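Extracellular solute-binding protein family 5 (Brucella melitensis, PDB 4ONY) probably binds peptides or related solutes in the periplasm and delivers them to an ABC transporter for uptake across the inner membrane. Local coordinates at residues 24-29 with 97-102; 32-37 with 89-94. All coordinates share one frame; numbering follows the deposited sequence.

From the N terminus the chain runs through strand 18-20 and then a long irregular loop that leads to strand 46-52. Both contacts use this loop. Contact 1 closes the longer span, bringing 24-29 together with 97-102 on strand 97-108. Contact 2 closes a shorter one within it, joining 32-37 to strand 88-90 and the turn that follows it. The later partners are antiparallel neighbours in one sheet, linked by a short connection, so the loop is tied to two adjoining strands. The centres of contacts 1 and 2 are about 8 Å apart. They meet directly where E94 of contact 2 reaches Y99 of contact 1.

Contact 1: residues 24-29 with 97-102; sequences DVALPA and TLYSLL
L27 meets Y99 in two ways. Its backbone N donates to Y99 OH at 3.1 Å, with an N-H...O angle of 153°. Its side chain crosses the tyrosine at about a right angle and lays CD1 over one ring face, 4.1 Å from the ring centroid. This is a CH-pi contact, offset toward the rim. L27 CG sits closer to the phenol end, 3.8 Å from Y99 CZ. V25 runs past the tyrosine in the opposite direction. With V25 CG1 anti to the backbone N (chi1 177°), this methyl comes to the phenol end, 3.5 Å from Y99 OH. At the lower-numbered end of both segments T97 OG1 lies 3.0 Å from D24 O. A water donates to both T97 OG1 and D24 OD2.

The contact packs an irregular loop against the start of strand 97-108, which lies in the antiparallel sheet of this solute-binding protein. Strand 18-20 is a neighbour in the same sheet, and V25 and Y99 both touch A18 on it.

The E94 carboxylate lies between loop and strand, with OE2 hydrogen-bonded to Y99 OH and OE1 to A26 N. E94 OE1 and D24 O are both within reach of the T97 hydroxyl, and the geometry does not settle which takes its proton.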
ATOM      1  N   ASP A  24      -5.165  -4.494 -19.760  1.00 16.12           N
ATOM      2  CA  ASP A  24      -4.916  -5.935 -19.538  1.00 15.82           C
ATOM      3  C   ASP A  24      -6.035  -6.563 -18.664  1.00 15.34           C
ATOM      4  O   ASP A  24      -6.203  -6.200 -17.505  1.00 15.12           O
ATOM      5  CB  ASP A  24      -3.536  -6.149 -18.889  1.00 15.72           C
ATOM      6  CG  ASP A  24      -3.352  -5.324 -17.595  1.00 15.52           C
ATOM      7  OD1 ASP A  24      -3.570  -4.093 -17.635  1.00 14.68           O
ATOM      8  OD2 ASP A  24      -2.994  -5.919 -16.537  1.00 15.31           O
ATOM      9  N   VAL A  25      -6.795  -7.490 -19.234  1.00 15.39           N
ATOM     10  CA  VAL A  25      -7.903  -8.161 -18.550  1.00 14.85           C
ATOM     11  C   VAL A  25      -7.646  -9.651 -18.588  1.00 14.73           C
ATOM     12  O   VAL A  25      -7.758 -10.288 -19.619  1.00 14.69           O
ATOM     13  CB  VAL A  25      -9.234  -7.822 -19.217  1.00 15.66           C
ATOM     14  CG1 VAL A  25     -10.407  -8.588 -18.559  1.00 15.78           C
ATOM     15  CG2 VAL A  25      -9.501  -6.310 -19.099  1.00 15.61           C
ATOM     16  N   ALA A  26      -7.326 -10.219 -17.436  1.00 13.78           N
ATOM     17  CA  ALA A  26      -6.959 -11.613 -17.360  1.00 13.61           C
ATOM     18  C   ALA A  26      -8.135 -12.575 -17.577  1.00 13.77           C
ATOM     19  O   ALA A  26      -7.939 -13.655 -18.100  1.00 13.29           O
ATOM     20  CB  ALA A  26      -6.284 -11.900 -16.000  1.00 13.41           C
ATOM     21  N   LEU A  27      -9.347 -12.207 -17.155  1.00 13.51           N
ATOM     22  CA  LEU A  27     -10.459 -13.174 -17.174  1.00 13.54           C
ATOM     23  C   LEU A  27     -11.323 -12.950 -18.382  1.00 13.44           C
ATOM     24  O   LEU A  27     -11.614 -11.824 -18.707  1.00 13.78           O
ATOM     25  CB  LEU A  27     -11.296 -13.013 -15.911  1.00 13.66           C
ATOM     26  CG  LEU A  27     -10.582 -13.156 -14.564  1.00 13.79           C
ATOM     27  CD1 LEU A  27     -11.557 -13.017 -13.376  1.00 14.41           C
ATOM     28  CD2 LEU A  27      -9.862 -14.495 -14.482  1.00 14.21           C
ATOM     29  N   PRO A  28     -11.778 -14.021 -19.036  1.00 13.72           N
ATOM     30  CA  PRO A  28     -12.725 -13.888 -20.105  1.00 14.01           C
ATOM     31  C   PRO A  28     -14.113 -13.664 -19.554  1.00 14.00           C
ATOM     32  O   PRO A  28     -14.319 -13.801 -18.342  1.00 13.36           O
ATOM     33  CB  PRO A  28     -12.622 -15.226 -20.831  1.00 14.57           C
ATOM     34  CG  PRO A  28     -12.305 -16.178 -19.734  1.00 14.41           C
ATOM     35  CD  PRO A  28     -11.536 -15.429 -18.696  1.00 13.84           C
ATOM     36  N   ALA A  29     -15.046 -13.249 -20.416  1.00 14.20           N
ATOM     37  CA  ALA A  29     -16.354 -12.803 -19.953  1.00 14.33           C
ATOM     38  C   ALA A  29     -17.125 -13.895 -19.238  1.00 14.60           C
ATOM     39  O   ALA A  29     -17.989 -13.580 -18.423  1.00 14.32           O
ATOM     40  CB  ALA A  29     -17.190 -12.294 -21.116  1.00 15.04           C
ATOM     41  N   THR A  97      -7.363  -4.224 -12.345  1.00 14.40           N
ATOM     42  CA  THR A  97      -8.540  -4.590 -13.128  1.00 14.42           C
ATOM     43  C   THR A  97      -9.760  -4.738 -12.208  1.00 14.22           C
ATOM     44  O   THR A  97      -9.682  -5.358 -11.150  1.00 13.03           O
ATOM     45  CB  THR A  97      -8.329  -5.892 -13.872  1.00 14.65           C
ATOM     46  OG1 THR A  97      -7.174  -5.783 -14.726  1.00 15.20           O
ATOM     47  CG2 THR A  97      -9.580  -6.231 -14.750  1.00 14.98           C
ATOM     48  N   LEU A  98     -10.866  -4.158 -12.650  1.00 14.40           N
ATOM     49  CA  LEU A  98     -12.170  -4.235 -11.991  1.00 14.78           C
ATOM     50  C   LEU A  98     -13.143  -5.099 -12.776  1.00 15.14           C
ATOM     51  O   LEU A  98     -13.140  -5.062 -14.013  1.00 15.73           O
ATOM     52  CB  LEU A  98     -12.750  -2.836 -11.912  1.00 15.20           C
ATOM     53  CG  LEU A  98     -11.847  -1.734 -11.294  1.00 15.38           C
ATOM     54  CD1 LEU A  98     -12.516  -0.383 -11.379  1.00 16.10           C
ATOM     55  CD2 LEU A  98     -11.559  -2.067  -9.844  1.00 15.21           C
ATOM     56  N   TYR A  99     -13.986  -5.859 -12.078  1.00 15.26           N
ATOM     57  CA  TYR A  99     -15.028  -6.687 -12.691  1.00 15.30           C
ATOM     58  C   TYR A  99     -16.398  -6.266 -12.145  1.00 15.73           C
ATOM     59  O   TYR A  99     -16.486  -5.466 -11.190  1.00 14.77           O
ATOM     60  CB  TYR A  99     -14.764  -8.190 -12.442  1.00 15.41           C
ATOM     61  CG  TYR A  99     -13.534  -8.681 -13.159  1.00 14.60           C
ATOM     62  CD1 TYR A  99     -13.604  -9.076 -14.472  1.00 14.68           C
ATOM     63  CD2 TYR A  99     -12.266  -8.677 -12.527  1.00 13.71           C
ATOM     64  CE1 TYR A  99     -12.468  -9.458 -15.191  1.00 14.51           C
ATOM     65  CE2 TYR A  99     -11.145  -9.063 -13.208  1.00 13.90           C
ATOM     66  CZ  TYR A  99     -11.239  -9.433 -14.566  1.00 14.37           C
ATOM     67  OH  TYR A  99     -10.120  -9.818 -15.310  1.00 14.86           O
ATOM     68  N   SER A 100     -17.458  -6.781 -12.764  1.00 15.53           N
ATOM     69  CA  SER A 100     -18.838  -6.397 -12.442  1.00 16.52           C
ATOM     70  C   SER A 100     -19.200  -6.613 -10.956  1.00 16.39           C
ATOM     71  O   SER A 100     -18.778  -7.583 -10.332  1.00 16.28           O
ATOM     72  CB  SER A 100     -19.816  -7.149 -13.334  1.00 17.22           C
ATOM     73  OG  SER A 100     -19.582  -6.796 -14.696  1.00 17.90           O
ATOM     74  N   LEU A 101     -19.891  -5.650 -10.367  1.00 15.68           N
ATOM     75  CA  LEU A 101     -20.503  -5.847  -9.014  1.00 15.57           C
ATOM     76  C   LEU A 101     -21.873  -5.167  -9.088  1.00 15.78           C
ATOM     77  O   LEU A 101     -22.745  -5.664  -9.829  1.00 16.35           O
ATOM     78  CB  LEU A 101     -19.606  -5.325  -7.908  1.00 14.67           C
ATOM     79  CG  LEU A 101     -20.034  -5.634  -6.472  1.00 14.64           C
ATOM     80  CD1 LEU A 101     -20.055  -7.138  -6.257  1.00 14.46           C
ATOM     81  CD2 LEU A 101     -19.116  -4.925  -5.451  1.00 14.03           C
ATOM     82  N   LEU A 102     -22.050  -3.990  -8.478  1.00 15.22           N
ATOM     83  CA  LEU A 102     -23.365  -3.327  -8.614  1.00 15.82           C
ATOM     84  C   LEU A 102     -23.671  -2.986 -10.078  1.00 15.97           C
ATOM     85  O   LEU A 102     -24.834  -3.081 -10.513  1.00 16.07           O
ATOM     86  CB  LEU A 102     -23.481  -2.083  -7.723  1.00 15.82           C
ATOM     87  CG  LEU A 102     -23.677  -2.326  -6.223  1.00 15.89           C
ATOM     88  CD1 LEU A 102     -23.528  -1.042  -5.439  1.00 15.84           C
ATOM     89  CD2 LEU A 102     -25.045  -2.915  -5.929  1.00 16.94           C
TER
HETATM   90  O   HOH W   1      -4.498  -5.073 -14.279  1.00 15.41           O

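Contact 2: residues 32-37 with 89-94; sequences THFPYT and LRSRDE
The phenol oxygen of Y36 accepts a backbone amide: R92 N donates to Y36 OH at 2.9 Å, and the bond is fairly straight at 161°. The tyrosine takes a less common first torsion, with CG between its own backbone N and carbonyl carbon (chi1 55°). From there the ring extends to the turn at 91-93. R92 starts out alongside, pointing the same way, and its CB comes within 3.4 Å of Y36 OH. Its chain then bends at chi2 (-64°), and the guanidinium leads away from 32-37. D93 slides past the ring in the opposite direction, with CB 3.8 Å from Y36 CD1. S91 OG approaches the ring edge, in its plane, 3.9 Å from Y36 CE1. The same oxygen accepts from D93 N at 3.1 Å. This is an ST turn, and it ties the serine side chain to the backbone just beyond the amide that Y36 receives.

F34 makes the apolar half of the contact. Its CE2 atom packs against L89 CD2 at 3.9 Å, and S91 CB sits over one face of the ring. P35 adds a lesser contact, CG to D93 OD2. A type I beta turn from F34 to T37 brings F34 and Y36 to the same partner segment. From just before the turn H33 ND1 donates to T37 OG1, its last residue, close to the imidazole plane.

L89 and S91 are backbone hydrogen-bonded to Y99 and T97 of strand 97-108, and the F34 ring also meets the Y99 ring. P581 also touches Y36 and D93, and D93 OD1 accepts from L582 N. Thus the loop before strand 46-52 packs on strand 88-90 and the turn that follows it, beside strand 97-108 and a loop from the C-terminal part of the chain.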
ATOM      1  N   THR A  32     -16.180 -18.268 -14.196  1.00 15.23           N
ATOM      2  CA  THR A  32     -17.175 -18.673 -13.167  1.00 15.83           C
ATOM      3  C   THR A  32     -16.853 -18.185 -11.762  1.00 15.71           C
ATOM      4  O   THR A  32     -17.698 -18.227 -10.880  1.00 16.25           O
ATOM      5  CB  THR A  32     -17.317 -20.174 -13.154  1.00 16.10           C
ATOM      6  OG1 THR A  32     -16.039 -20.752 -12.884  1.00 16.05           O
ATOM      7  CG2 THR A  32     -17.874 -20.649 -14.545  1.00 17.03           C
ATOM      8  N   HIS A  33     -15.614 -17.762 -11.541  1.00 15.19           N
ATOM      9  CA  HIS A  33     -15.215 -17.211 -10.263  1.00 15.15           C
ATOM     10  C   HIS A  33     -13.837 -16.540 -10.441  1.00 14.77           C
ATOM     11  O   HIS A  33     -13.171 -16.812 -11.435  1.00 14.09           O
ATOM     12  CB  HIS A  33     -15.159 -18.291  -9.189  1.00 15.56           C
ATOM     13  CG  HIS A  33     -14.111 -19.327  -9.410  1.00 15.68           C
ATOM     14  ND1 HIS A  33     -13.117 -19.590  -8.482  1.00 15.84           N
ATOM     15  CD2 HIS A  33     -13.901 -20.188 -10.438  1.00 16.65           C
ATOM     16  CE1 HIS A  33     -12.338 -20.562  -8.936  1.00 15.99           C
ATOM     17  NE2 HIS A  33     -12.778 -20.924 -10.128  1.00 16.23           N
ATOM     18  N   PHE A  34     -13.451 -15.679  -9.503  1.00 14.24           N
ATOM     19  CA  PHE A  34     -12.070 -15.189  -9.458  1.00 14.69           C
ATOM     20  C   PHE A  34     -11.177 -16.410  -9.214  1.00 15.39           C
ATOM     21  O   PHE A  34     -11.541 -17.326  -8.477  1.00 14.70           O
ATOM     22  CB  PHE A  34     -11.896 -14.099  -8.368  1.00 14.05           C
ATOM     23  CG  PHE A  34     -12.441 -12.746  -8.732  1.00 13.84           C
ATOM     24  CD1 PHE A  34     -13.207 -12.543  -9.865  1.00 14.06           C
ATOM     25  CD2 PHE A  34     -12.255 -11.663  -7.864  1.00 13.97           C
ATOM     26  CE1 PHE A  34     -13.700 -11.301 -10.164  1.00 14.19           C
ATOM     27  CE2 PHE A  34     -12.744 -10.419  -8.158  1.00 13.85           C
ATOM     28  CZ  PHE A  34     -13.484 -10.234  -9.305  1.00 14.18           C
ATOM     29  N   PRO A  35      -9.995 -16.439  -9.853  1.00 17.22           N
ATOM     30  CA  PRO A  35      -9.211 -17.638  -9.874  1.00 18.00           C
ATOM     31  C   PRO A  35      -8.566 -18.006  -8.519  1.00 18.16           C
ATOM     32  O   PRO A  35      -8.090 -19.156  -8.358  1.00 21.93           O
ATOM     33  CB  PRO A  35      -8.154 -17.357 -10.954  1.00 17.79           C
ATOM     34  CG  PRO A  35      -8.004 -15.902 -10.953  1.00 18.00           C
ATOM     35  CD  PRO A  35      -9.381 -15.374 -10.660  1.00 17.88           C
ATOM     36  N   TYR A  36      -8.650 -17.137  -7.528  1.00 16.72           N
ATOM     37  CA  TYR A  36      -8.109 -17.431  -6.207  1.00 15.72           C
ATOM     38  C   TYR A  36      -9.143 -17.795  -5.101  1.00 15.83           C
ATOM     39  O   TYR A  36      -8.802 -17.773  -3.901  1.00 16.00           O
ATOM     40  CB  TYR A  36      -7.252 -16.263  -5.732  1.00 15.11           C
ATOM     41  CG  TYR A  36      -7.914 -14.890  -5.702  1.00 14.63           C
ATOM     42  CD1 TYR A  36      -7.978 -14.113  -6.852  1.00 14.50           C
ATOM     43  CD2 TYR A  36      -8.496 -14.392  -4.537  1.00 14.14           C
ATOM     44  CE1 TYR A  36      -8.557 -12.849  -6.833  1.00 14.84           C
ATOM     45  CE2 TYR A  36      -9.081 -13.145  -4.513  1.00 14.32           C
ATOM     46  CZ  TYR A  36      -9.111 -12.378  -5.653  1.00 14.50           C
ATOM     47  OH  TYR A  36      -9.628 -11.127  -5.672  1.00 14.77           O
ATOM     48  N   THR A  37     -10.368 -18.133  -5.503  1.00 15.43           N
ATOM     49  CA  THR A  37     -11.352 -18.631  -4.599  1.00 15.49           C
ATOM     50  C   THR A  37     -11.641 -20.105  -4.834  1.00 16.43           C
ATOM     51  O   THR A  37     -11.422 -20.655  -5.916  1.00 15.89           O
ATOM     52  CB  THR A  37     -12.706 -17.892  -4.744  1.00 15.53           C
ATOM     53  OG1 THR A  37     -13.389 -18.304  -5.956  1.00 15.61           O
ATOM     54  CG2 THR A  37     -12.524 -16.391  -4.685  1.00 15.00           C
ATOM     55  N   LEU A  89     -15.745  -4.357  -8.837  1.00 14.79           N
ATOM     56  CA  LEU A  89     -14.927  -4.981  -7.811  1.00 16.04           C
ATOM     57  C   LEU A  89     -13.514  -5.259  -8.302  1.00 16.74           C
ATOM     58  O   LEU A  89     -13.317  -5.900  -9.343  1.00 16.08           O
ATOM     59  CB  LEU A  89     -15.554  -6.315  -7.406  1.00 16.78           C
ATOM     60  CG  LEU A  89     -14.838  -7.139  -6.346  1.00 17.78           C
ATOM     61  CD1 LEU A  89     -14.824  -6.457  -4.996  1.00 18.41           C
ATOM     62  CD2 LEU A  89     -15.491  -8.507  -6.251  1.00 18.78           C
ATOM     63  N   ARG A  90     -12.540  -4.838  -7.524  1.00 16.41           N
ATOM     64  CA  ARG A  90     -11.155  -5.039  -7.887  1.00 18.49           C
ATOM     65  C   ARG A  90     -10.738  -6.523  -7.759  1.00 17.22           C
ATOM     66  O   ARG A  90     -10.941  -7.131  -6.702  1.00 18.35           O
ATOM     67  CB  ARG A  90     -10.359  -4.182  -6.923  1.00 20.07           C
ATOM     68  CG  ARG A  90      -8.880  -4.208  -7.126  1.00 22.12           C
ATOM     69  CD  ARG A  90      -8.501  -3.054  -7.974  1.00 22.25           C
ATOM     70  NE  ARG A  90      -7.066  -2.963  -8.103  1.00 21.98           N
ATOM     71  CZ  ARG A  90      -6.330  -1.975  -7.634  1.00 21.95           C
ATOM     72  NH1 ARG A  90      -6.874  -0.990  -6.970  1.00 23.30           N
ATOM     73  NH2 ARG A  90      -5.029  -1.960  -7.847  1.00 21.79           N
ATOM     74  N   SER A  91     -10.178  -7.130  -8.802  1.00 16.37           N
ATOM     75  CA  SER A  91      -9.533  -8.426  -8.627  1.00 16.49           C
ATOM     76  C   SER A  91      -8.188  -8.269  -7.914  1.00 16.31           C
ATOM     77  O   SER A  91      -7.364  -7.451  -8.306  1.00 17.36           O
ATOM     78  CB  SER A  91      -9.256  -9.137  -9.945  1.00 16.72           C
ATOM     79  OG  SER A  91      -8.409 -10.280  -9.743  1.00 16.60           O
ATOM     80  N   ARG A  92      -7.907  -9.139  -6.966  1.00 15.90           N
ATOM     81  CA  ARG A  92      -6.618  -9.084  -6.266  1.00 14.84           C
ATOM     82  C   ARG A  92      -5.555  -9.994  -6.872  1.00 14.67           C
ATOM     83  O   ARG A  92      -4.533 -10.251  -6.247  1.00 13.73           O
ATOM     84  CB  ARG A  92      -6.851  -9.365  -4.787  1.00 15.45           C
ATOM     85  CG  ARG A  92      -7.802  -8.358  -4.136  1.00 16.06           C
ATOM     86  CD  ARG A  92      -7.203  -6.946  -4.161  1.00 17.14           C
ATOM     87  NE  ARG A  92      -8.146  -5.912  -3.719  1.00 18.88           N
ATOM     88  CZ  ARG A  92      -7.894  -4.607  -3.662  1.00 20.40           C
ATOM     89  NH1 ARG A  92      -6.741  -4.098  -4.070  1.00 21.20           N
ATOM     90  NH2 ARG A  92      -8.812  -3.789  -3.198  1.00 22.05           N
ATOM     91  N   ASP A  93      -5.807 -10.480  -8.101  1.00 14.03           N
ATOM     92  CA  ASP A  93      -4.835 -11.242  -8.838  1.00 14.53           C
ATOM     93  C   ASP A  93      -4.310 -10.515 -10.049  1.00 14.01           C
ATOM     94  O   ASP A  93      -3.618 -11.128 -10.856  1.00 15.44           O
ATOM     95  CB  ASP A  93      -5.439 -12.583  -9.284  1.00 14.97           C
ATOM     96  CG  ASP A  93      -4.390 -13.627  -9.624  1.00 15.20           C
ATOM     97  OD1 ASP A  93      -3.310 -13.653  -9.037  1.00 14.98           O
ATOM     98  OD2 ASP A  93      -4.674 -14.486 -10.479  1.00 16.09           O
ATOM     99  N   GLU A  94      -4.655  -9.257 -10.221  1.00 13.63           N
ATOM    100  CA  GLU A  94      -4.181  -8.447 -11.344  1.00 14.00           C
ATOM    101  C   GLU A  94      -3.689  -7.094 -10.845  1.00 13.78           C
ATOM    102  O   GLU A  94      -4.106  -6.662  -9.803  1.00 13.16           O
ATOM    103  CB  GLU A  94      -5.312  -8.214 -12.380  1.00 14.11           C
ATOM    104  CG  GLU A  94      -5.879  -9.505 -12.927  1.00 14.40           C
ATOM    105  CD  GLU A  94      -6.988  -9.285 -13.955  1.00 14.56           C
ATOM    106  OE1 GLU A  94      -6.718  -8.542 -14.951  1.00 14.19           O
ATOM    107  OE2 GLU A  94      -8.096  -9.888 -13.741  1.00 13.66           O
TER